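Local coordinates for DUF3845 domain-containing protein (Bacteroides thetaiotaomicron VPI-5482, PDB 3GF6), which is of unknown function, an all-beta bacterial lipoprotein whose domain family is grouped with the C1q and TNF-like folds, at residues S34-D39 with L63-K68; L116-E121 with L207-E212. All blocks are in the same frame, centred on the assembly; numbering follows the deposited sequence. Where two conformers were deposited one is given.

Two antiparallel sheets form the framework of this all-beta chain, and both contacts belong to the one that contains strand 203-219. From the N terminus, strand 29-35 runs into residues 36-39, and contact 1 closes when the chain returns at 63-68, after strands 40-46 and 56-62. Contact 2 opens only later, at 116-121, and closes a longer loop at 207-212, so the two loops follow in series and neither nest nor cross. They meet in space nevertheless, their centres about 9 Å apart. Strand 203-219 pairs with strands 29-35, 40-46 and 112-123, and Asp39 OD1 probably accepts a hydrogen bond from Lys211 N, joining segment 34-39 to segment 207-212.

Contact 1 of 2, residues S34-D39 with L63-K68; sequences SFNEED and LKNQQK
Asn65 reaches both Ser34 and Asn36, and this buried amide forms the tight part of the contact. Its ND2 gives Ser34 OG a nearly straight bond of 2.9 Å, with the hydroxyl in the amide plane. Its OD1 receives Asn36 ND2 from above the carbonyl plane, also at 2.9 Å, the two amides standing almost perpendicular (86°). Asn36 CG lies anti to its carbonyl carbon (chi1 -64°), which turns OD1 toward the backbone of the other segment, where it accepts Gln66 N at 3.1 Å. Were Asn36 an alanine, Gln66 N and Asn65 OD1 would be likely to lose these mates, and Ser213 O the N-H it also receives from ND2. Here Gln66 and Gln67 both face Phe35 in a classic beta bulge at the end of an antiparallel pair; Phe35 N binds Gln67 O at 3.0 Å, and Gln67 N returns the bond to Phe35 O. Toward solvent the grip slackens. Gln67 CB sits over the centre of the Phe35 ring, 3.8 Å from its centroid, a CH-pi contact on a partly exposed ring. Past Asn36, water mediates the contact, one molecule bridging Glu37 N to Gln67 OE1 and another Glu38 OE2 to Gln66 OE1.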
ATOM      1  N   SER A  34       0.427  11.805  -8.522  1.00 12.21           N
ATOM      2  CA  SER A  34      -0.596  11.031  -9.212  0.50 10.71           C
ATOM      3  C   SER A  34      -1.951  11.276  -8.552  1.00 11.99           C
ATOM      4  O   SER A  34      -2.036  11.533  -7.347  1.00 10.69           O
ATOM      5  CB  SER A  34      -0.263   9.532  -9.218  0.50 12.27           C
ATOM      6  OG  SER A  34      -0.269   8.978  -7.909  0.50  5.02           O
ATOM      7  N   PHE A  35      -3.011  11.163  -9.343  1.00 12.80           N
ATOM      8  CA  PHE A  35      -4.360  11.396  -8.881  1.00 10.54           C
ATOM      9  C   PHE A  35      -5.352  10.700  -9.812  1.00  8.12           C
ATOM     10  O   PHE A  35      -4.963   9.936 -10.711  1.00 11.08           O
ATOM     11  CB  PHE A  35      -4.638  12.901  -8.747  1.00 13.55           C
ATOM     12  CG  PHE A  35      -4.504  13.664 -10.022  1.00 12.81           C
ATOM     13  CD1 PHE A  35      -3.254  14.107 -10.439  1.00 14.80           C
ATOM     14  CD2 PHE A  35      -5.624  13.967 -10.790  1.00 16.84           C
ATOM     15  CE1 PHE A  35      -3.126  14.836 -11.655  1.00 17.51           C
ATOM     16  CE2 PHE A  35      -5.500  14.701 -11.979  1.00 15.87           C
ATOM     17  CZ  PHE A  35      -4.247  15.135 -12.401  1.00 15.04           C
ATOM     18  N   ASN A  36      -6.633  10.960  -9.588  1.00  9.73           N
ATOM     19  CA  ASN A  36      -7.680  10.258 -10.330  1.00 10.48           C
ATOM     20  C   ASN A  36      -8.817  11.205 -10.679  1.00 10.89           C
ATOM     21  O   ASN A  36      -9.082  12.165  -9.952  1.00  9.53           O
ATOM     22  CB  ASN A  36      -8.250   9.122  -9.490  1.00 12.27           C
ATOM     23  CG  ASN A  36      -7.235   8.021  -9.169  1.00 12.47           C
ATOM     24  OD1 ASN A  36      -6.968   7.105  -9.985  1.00 11.77           O
ATOM     25  ND2 ASN A  36      -6.727   8.064  -7.962  1.00 13.03           N
ATOM     26  N   GLU A  37      -9.502  10.897 -11.782  1.00 13.33           N
ATOM     27  CA  GLU A  37     -10.690  11.625 -12.220  1.00  9.99           C
ATOM     28  C   GLU A  37     -11.956  10.823 -12.016  1.00 12.17           C
ATOM     29  O   GLU A  37     -13.051  11.359 -12.090  1.00 12.66           O
ATOM     30  CB  GLU A  37     -10.566  12.026 -13.689  1.00 11.43           C
ATOM     31  CG  GLU A  37      -9.421  13.030 -13.954  1.00 13.44           C
ATOM     32  CD  GLU A  37      -9.259  13.360 -15.433  1.00 13.17           C
ATOM     33  OE1 GLU A  37     -10.200  13.109 -16.197  1.00 15.19           O
ATOM     34  OE2 GLU A  37      -8.193  13.843 -15.822  1.00 16.14           O
ATOM     35  N   GLU A  38     -11.809   9.534 -11.787  1.00 11.70           N
ATOM     36  CA  GLU A  38     -12.937   8.677 -11.484  1.00 12.97           C
ATOM     37  C   GLU A  38     -12.455   7.491 -10.661  1.00 12.19           C
ATOM     38  O   GLU A  38     -11.237   7.229 -10.544  1.00 11.31           O
ATOM     39  CB  GLU A  38     -13.583   8.187 -12.767  1.00 15.82           C
ATOM     40  CG  GLU A  38     -12.712   7.351 -13.610  1.00 16.51           C
ATOM     41  CD  GLU A  38     -13.363   6.985 -14.963  1.00 32.00           C
ATOM     42  OE1 GLU A  38     -14.504   7.397 -15.205  1.00 41.22           O
ATOM     43  OE2 GLU A  38     -12.720   6.285 -15.776  1.00 30.65           O
ATOM     44  N   ASP A  39     -13.418   6.804 -10.062  1.00 10.91           N
ATOM     45  CA  ASP A  39     -13.102   5.585  -9.315  1.00 13.03           C
ATOM     46  C   ASP A  39     -12.657   4.495 -10.290  1.00 14.36           C
ATOM     47  O   ASP A  39     -13.074   4.451 -11.464  1.00 13.45           O
ATOM     48  CB  ASP A  39     -14.332   4.993  -8.621  1.00 11.90           C
ATOM     49  CG  ASP A  39     -15.001   5.921  -7.619  1.00 16.23           C
ATOM     50  OD1 ASP A  39     -14.480   6.964  -7.193  1.00 16.09           O
ATOM     51  OD2 ASP A  39     -16.138   5.558  -7.264  1.00 16.88           O
ATOM     52  N   LEU A  63       0.113   0.167  -5.064  1.00 12.54           N
ATOM     53  CA  LEU A  63      -0.907   1.224  -5.053  1.00 12.64           C
ATOM     54  C   LEU A  63      -0.572   2.291  -6.085  1.00 13.51           C
ATOM     55  O   LEU A  63       0.521   2.872  -6.079  1.00 14.08           O
ATOM     56  CB  LEU A  63      -1.015   1.860  -3.680  1.00 13.42           C
ATOM     57  CG  LEU A  63      -1.656   0.944  -2.619  1.00 13.24           C
ATOM     58  CD1 LEU A  63      -1.358   1.599  -1.261  1.00 10.84           C
ATOM     59  CD2 LEU A  63      -3.132   0.759  -2.846  1.00 13.89           C
ATOM     60  N   LYS A  64      -1.518   2.538  -6.981  1.00 13.71           N
ATOM     61  CA  LYS A  64      -1.295   3.451  -8.092  1.00 12.30           C
ATOM     62  C   LYS A  64      -2.538   4.314  -8.323  1.00 13.51           C
ATOM     63  O   LYS A  64      -3.639   3.907  -7.969  1.00  9.83           O
ATOM     64  CB  LYS A  64      -0.975   2.668  -9.382  1.00 12.63           C
ATOM     65  CG  LYS A  64       0.281   1.822  -9.272  1.00 13.71           C
ATOM     66  CD  LYS A  64       0.628   1.118 -10.593  1.00 12.84           C
ATOM     67  CE  LYS A  64       1.807   0.195 -10.328  1.00 17.29           C
ATOM     68  NZ  LYS A  64       2.279  -0.500 -11.535  1.00 22.11           N
ATOM     69  N   ASN A  65      -2.340   5.478  -8.958  1.00 11.32           N
ATOM     70  CA  ASN A  65      -3.417   6.360  -9.398  1.00  9.68           C
ATOM     71  C   ASN A  65      -3.264   6.601 -10.898  1.00 14.19           C
ATOM     72  O   ASN A  65      -2.127   6.663 -11.377  1.00 13.41           O
ATOM     73  CB  ASN A  65      -3.434   7.684  -8.618  1.00 11.35           C
ATOM     74  CG  ASN A  65      -3.530   7.461  -7.113  1.00 12.47           C
ATOM     75  OD1 ASN A  65      -4.480   6.862  -6.656  1.00 10.05           O
ATOM     76  ND2 ASN A  65      -2.539   7.954  -6.339  1.00 11.29           N
ATOM     77  N   GLN A  66      -4.383   6.753 -11.619  1.00 12.01           N
ATOM     78  CA  GLN A  66      -4.353   6.639 -13.090  1.00 12.32           C
ATOM     79  C   GLN A  66      -3.770   7.860 -13.809  1.00 14.67           C
ATOM     80  O   GLN A  66      -3.288   7.708 -14.934  1.00 15.41           O
ATOM     81  CB  GLN A  66      -5.720   6.304 -13.672  1.00 13.47           C
ATOM     82  CG  GLN A  66      -6.257   4.902 -13.282  1.00 14.43           C
ATOM     83  CD  GLN A  66      -7.353   4.431 -14.211  1.00 18.43           C
ATOM     84  OE1 GLN A  66      -8.545   4.612 -13.938  1.00 19.59           O
ATOM     85  NE2 GLN A  66      -6.956   3.854 -15.335  1.00 14.10           N
ATOM     86  N   GLN A  67      -3.887   9.051 -13.230  1.00 11.18           N
ATOM     87  CA  GLN A  67      -3.370  10.294 -13.846  1.00 12.82           C
ATOM     88  C   GLN A  67      -2.058  10.698 -13.242  1.00 13.40           C
ATOM     89  O   GLN A  67      -1.867  10.618 -12.011  1.00 13.48           O
ATOM     90  CB  GLN A  67      -4.354  11.471 -13.651  1.00 14.27           C
ATOM     91  CG  GLN A  67      -5.798  11.197 -14.063  1.00 12.67           C
ATOM     92  CD  GLN A  67      -5.941  10.668 -15.443  1.00 14.25           C
ATOM     93  OE1 GLN A  67      -6.699   9.708 -15.679  1.00 19.13           O
ATOM     94  NE2 GLN A  67      -5.235  11.275 -16.376  1.00  8.41           N
ATOM     95  N   LYS A  68      -1.154  11.203 -14.099  1.00 11.78           N
ATOM     96  CA  LYS A  68       0.126  11.775 -13.669  1.00 11.42           C
ATOM     97  C   LYS A  68      -0.000  13.260 -13.883  1.00 11.92           C
ATOM     98  O   LYS A  68      -0.505  13.702 -14.923  1.00 12.12           O
ATOM     99  CB  LYS A  68       1.293  11.277 -14.529  1.00 12.50           C
ATOM    100  CG  LYS A  68       2.666  11.659 -14.012  1.00 14.65           C
ATOM    101  CD  LYS A  68       3.775  11.371 -14.986  1.00 15.74           C
ATOM    102  CE  LYS A  68       3.759  12.300 -16.233  1.00 12.12           C
ATOM    103  NZ  LYS A  68       5.091  12.313 -16.944  1.00 12.92           N
TER
HETATM  104  O   HOH W   1      -8.745   8.654 -13.572  1.00 12.67           O
HETATM  105  O   HOH W   2     -11.140   4.194 -14.607  1.00 41.98           O

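Contact 2 of 2, residues L116-E121 with L207-E212; sequences LRLKGE and LRIDKE. With EDO (1,2-ethanediol), chain F; EDO (1,2-ethanediol), chain G; EDO (1,2-ethanediol), chain C.
Glu121 and Arg208 form a hydrogen-bonded antiparallel pair: Glu121 N donates to Arg208 O at 2.9 Å, and Arg208 N donates back to Glu121 O. Asp210 N continues the backbone pairing by binding Lys119 O at 2.8 Å. Between them Gly120 faces Ile209 with its CA 3.1 Å from Arg208 O, a CA-H...O contact; a CB there would clash with that oxygen.

Charge pairing occupies the face that carries Glu121 and Arg208. Arg208 NH2 binds the anti lone pair of Glu121 OE1 at 3.0 Å, with carboxylate and guanidinium planes 82° apart. The bend of the arginine at chi3 (62°) brings NE to Asp210 OD1, which accepts in the guanidinium plane at 2.8 Å through its syn lone pair. Asp210 OD2 takes a weaker bond from Lys119 NZ, completing a four-residue salt-bridge network. Arg117 spreads its guanidinium against Glu212 CB, which lies over one face, while its charge pairs with Asp175.

On the reverse face Leu118 CD1 meets Ile209 CD1 at 4.0 Å, a contact between apolar side chains. There Leu118 and Leu207 pack on Leu192 of strand 187-198 in the other sheet, while strand 112-123 is flanked by strands 171-183 and 203-219.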
ATOM      1  N   LEU A 116      -0.693  12.379   0.871  1.00 11.83           N
ATOM      2  CA  LEU A 116      -1.465  11.370   0.183  1.00 10.48           C
ATOM      3  C   LEU A 116      -2.832  11.184   0.777  1.00 11.96           C
ATOM      4  O   LEU A 116      -3.082  11.528   1.942  1.00 12.07           O
ATOM      5  CB  LEU A 116      -0.706  10.031   0.114  1.00 12.36           C
ATOM      6  CG  LEU A 116      -0.438   9.229   1.399  1.00 11.06           C
ATOM      7  CD1 LEU A 116      -1.688   8.446   1.859  1.00 11.52           C
ATOM      8  CD2 LEU A 116       0.739   8.273   1.196  1.00 11.57           C
ATOM      9  N   ARG A 117      -3.737  10.668  -0.042  1.00 11.56           N
ATOM     10  CA  ARG A 117      -5.031  10.166   0.433  1.00 12.47           C
ATOM     11  C   ARG A 117      -5.252   8.819  -0.238  1.00 14.35           C
ATOM     12  O   ARG A 117      -5.018   8.691  -1.424  1.00 12.51           O
ATOM     13  CB  ARG A 117      -6.178  11.126   0.117  1.00 13.79           C
ATOM     14  CG  ARG A 117      -7.540  10.665   0.644  1.00 11.14           C
ATOM     15  CD  ARG A 117      -8.544  11.827   0.500  1.00 10.97           C
ATOM     16  NE  ARG A 117      -9.875  11.473   0.965  1.00 11.82           N
ATOM     17  CZ  ARG A 117     -10.943  12.232   0.756  1.00 16.31           C
ATOM     18  NH1 ARG A 117     -10.818  13.378   0.089  1.00 12.94           N
ATOM     19  NH2 ARG A 117     -12.129  11.842   1.197  1.00 14.78           N
ATOM     20  N   LEU A 118      -5.655   7.812   0.539  1.00 12.75           N
ATOM     21  CA  LEU A 118      -6.001   6.496   0.031  1.00 11.75           C
ATOM     22  C   LEU A 118      -7.413   6.209   0.481  1.00 11.78           C
ATOM     23  O   LEU A 118      -7.673   6.077   1.710  1.00 11.45           O
ATOM     24  CB  LEU A 118      -5.030   5.421   0.566  1.00 11.24           C
ATOM     25  CG  LEU A 118      -5.409   3.983   0.209  1.00 13.86           C
ATOM     26  CD1 LEU A 118      -5.298   3.842  -1.291  1.00 15.04           C
ATOM     27  CD2 LEU A 118      -4.502   2.928   0.922  1.00 12.34           C
ATOM     28  N   LYS A 119      -8.346   6.199  -0.493  1.00  9.94           N
ATOM     29  CA  LYS A 119      -9.764   6.033  -0.215  0.50 11.88           C
ATOM     30  C   LYS A 119     -10.281   4.960  -1.134  1.00 10.96           C
ATOM     31  O   LYS A 119      -9.964   4.966  -2.310  1.00 13.15           O
ATOM     32  CB  LYS A 119     -10.532   7.360  -0.435  0.50 12.83           C
ATOM     33  CG  LYS A 119     -12.054   7.272  -0.243  0.50 14.70           C
ATOM     34  CD  LYS A 119     -12.699   8.658  -0.356  0.50 14.12           C
ATOM     35  CE  LYS A 119     -14.226   8.628  -0.393  0.50 17.74           C
ATOM     36  NZ  LYS A 119     -14.789   7.471   0.346  0.50 20.44           N
ATOM     37  N   GLY A 120     -11.069   4.050  -0.593  1.00 11.53           N
ATOM     38  CA  GLY A 120     -11.560   2.918  -1.369  1.00 12.64           C
ATOM     39  C   GLY A 120     -12.056   1.757  -0.545  1.00 12.69           C
ATOM     40  O   GLY A 120     -12.429   1.925   0.595  1.00 12.77           O
ATOM     41  N   GLU A 121     -12.102   0.579  -1.155  1.00 10.24           N
ATOM     42  CA  GLU A 121     -12.642  -0.600  -0.471  1.00 11.77           C
ATOM     43  C   GLU A 121     -12.046  -1.889  -0.978  1.00 10.85           C
ATOM     44  O   GLU A 121     -11.914  -2.096  -2.183  1.00 11.61           O
ATOM     45  CB  GLU A 121     -14.173  -0.646  -0.570  1.00 11.22           C
ATOM     46  CG  GLU A 121     -14.802  -1.726   0.283  1.00 10.54           C
ATOM     47  CD  GLU A 121     -16.301  -1.816   0.119  1.00 20.97           C
ATOM     48  OE1 GLU A 121     -16.888  -0.957  -0.566  1.00 18.65           O
ATOM     49  OE2 GLU A 121     -16.896  -2.767   0.666  1.00 19.61           O
ATOM     50  N   LEU A 207     -10.616  -4.522  -5.401  1.00 11.66           N
ATOM     51  CA  LEU A 207     -10.132  -3.385  -4.663  1.00  8.92           C
ATOM     52  C   LEU A 207     -10.595  -2.164  -5.440  1.00  9.94           C
ATOM     53  O   LEU A 207     -10.060  -1.887  -6.534  1.00 10.27           O
ATOM     54  CB  LEU A 207      -8.597  -3.377  -4.498  1.00 11.97           C
ATOM     55  CG  LEU A 207      -8.010  -2.210  -3.671  1.00 12.46           C
ATOM     56  CD1 LEU A 207      -8.443  -2.414  -2.187  1.00 10.68           C
ATOM     57  CD2 LEU A 207      -6.507  -2.081  -3.781  1.00 14.70           C
ATOM     58  N   ARG A 208     -11.559  -1.441  -4.876  1.00 11.41           N
ATOM     59  CA  ARG A 208     -11.944  -0.112  -5.418  1.00 11.64           C
ATOM     60  C   ARG A 208     -11.026   0.977  -4.904  1.00 13.42           C
ATOM     61  O   ARG A 208     -10.786   1.086  -3.700  1.00 11.37           O
ATOM     62  CB  ARG A 208     -13.387   0.226  -5.111  1.00 13.62           C
ATOM     63  CG  ARG A 208     -13.832   1.538  -5.774  1.00 12.75           C
ATOM     64  CD  ARG A 208     -15.264   1.887  -5.488  1.00  9.60           C
ATOM     65  NE  ARG A 208     -15.535   2.106  -4.078  1.00 13.44           N
ATOM     66  CZ  ARG A 208     -16.178   1.262  -3.262  1.00 16.95           C
ATOM     67  NH1 ARG A 208     -16.626   0.080  -3.688  1.00 18.95           N
ATOM     68  NH2 ARG A 208     -16.370   1.609  -1.992  1.00 19.18           N
ATOM     69  N   ILE A 209     -10.467   1.771  -5.825  1.00 11.80           N
ATOM     70  CA  ILE A 209      -9.693   2.959  -5.470  1.00 11.49           C
ATOM     71  C   ILE A 209     -10.592   4.122  -5.905  1.00 12.21           C
ATOM     72  O   ILE A 209     -10.930   4.262  -7.112  1.00  8.86           O
ATOM     73  CB  ILE A 209      -8.347   3.028  -6.191  1.00 10.02           C
ATOM     74  CG1 ILE A 209      -7.464   1.846  -5.769  1.00 12.10           C
ATOM     75  CG2 ILE A 209      -7.672   4.414  -5.981  1.00 11.24           C
ATOM     76  CD1 ILE A 209      -7.056   1.825  -4.238  1.00 11.00           C
ATOM     77  N   ASP A 210     -11.020   4.900  -4.910  1.00 11.93           N
ATOM     78  CA  ASP A 210     -11.941   6.014  -5.146  1.00 12.12           C
ATOM     79  C   ASP A 210     -11.173   7.163  -5.775  1.00 11.50           C
ATOM     80  O   ASP A 210      -9.955   7.355  -5.563  1.00 12.28           O
ATOM     81  CB  ASP A 210     -12.636   6.482  -3.870  1.00 12.94           C
ATOM     82  CG  ASP A 210     -13.711   5.501  -3.366  1.00 13.38           C
ATOM     83  OD1 ASP A 210     -13.938   4.448  -3.949  1.00 18.12           O
ATOM     84  OD2 ASP A 210     -14.328   5.790  -2.334  1.00 16.86           O
ATOM     85  N   LYS A 211     -11.917   7.975  -6.502  1.00 12.47           N
ATOM     86  CA  LYS A 211     -11.352   9.086  -7.271  1.00 12.85           C
ATOM     87  C   LYS A 211     -10.617  10.121  -6.414  1.00 12.96           C
ATOM     88  O   LYS A 211      -9.771  10.822  -6.924  1.00 15.20           O
ATOM     89  CB  LYS A 211     -12.446   9.747  -8.117  1.00 16.22           C
ATOM     90  CG  LYS A 211     -13.314  10.729  -7.418  1.00 19.89           C
ATOM     91  CD  LYS A 211     -14.448  11.225  -8.337  1.00 27.84           C
ATOM     92  CE  LYS A 211     -15.808  10.752  -7.875  1.00 38.65           C
ATOM     93  NZ  LYS A 211     -16.164  11.291  -6.518  1.00 36.21           N
ATOM     94  N   GLU A 212     -10.936  10.206  -5.116  1.00  9.99           N
ATOM     95  CA  GLU A 212     -10.278  11.128  -4.202  1.00 11.03           C
ATOM     96  C   GLU A 212      -8.827  10.726  -3.880  1.00 10.29           C
ATOM     97  O   GLU A 212      -8.079  11.526  -3.362  1.00 12.29           O
ATOM     98  CB  GLU A 212     -11.039  11.226  -2.875  1.00 15.75           C
ATOM     99  CG  GLU A 212     -12.407  11.911  -2.946  1.00 17.09           C
ATOM    100  CD  GLU A 212     -13.541  11.047  -3.459  1.00 20.63           C
ATOM    101  OE1 GLU A 212     -13.416   9.827  -3.708  1.00 12.69           O
ATOM    102  OE2 GLU A 212     -14.601  11.636  -3.645  1.00 24.19           O
TER
HETATM  103  C1  EDO F   6     -17.965  -3.164  -5.578  1.00 37.14           C
HETATM  104  O1  EDO F   6     -18.381  -2.362  -4.456  1.00 46.41           O
HETATM  105  C2  EDO F   6     -16.627  -2.647  -6.089  1.00 30.63           C
HETATM  106  O2  EDO F   6     -16.651  -1.213  -6.224  1.00 30.26           O
HETATM  107  C1  EDO G   7      -2.816  14.614   2.881  1.00 32.33           C
HETATM  108  O1  EDO G   7      -4.070  14.181   2.344  1.00 40.47           O
HETATM  109  C2  EDO G   7      -3.105  15.823   3.776  1.00 35.48           C
HETATM  110  O2  EDO G   7      -2.661  17.017   3.133  1.00 46.87           O
HETATM  111  C1  EDO C   2      -8.884  15.906   0.128  1.00 21.35           C
HETATM  112  O1  EDO C   2      -8.434  15.047  -0.888  1.00 26.06           O
HETATM  113  C2  EDO C   2      -8.112  17.172  -0.033  1.00 40.33           C
HETATM  114  O2  EDO C   2      -8.778  17.790  -1.106  1.00 38.91           O
HETATM  115  O   HOH W   3     -19.105  -0.860  -2.259  1.00 31.65           O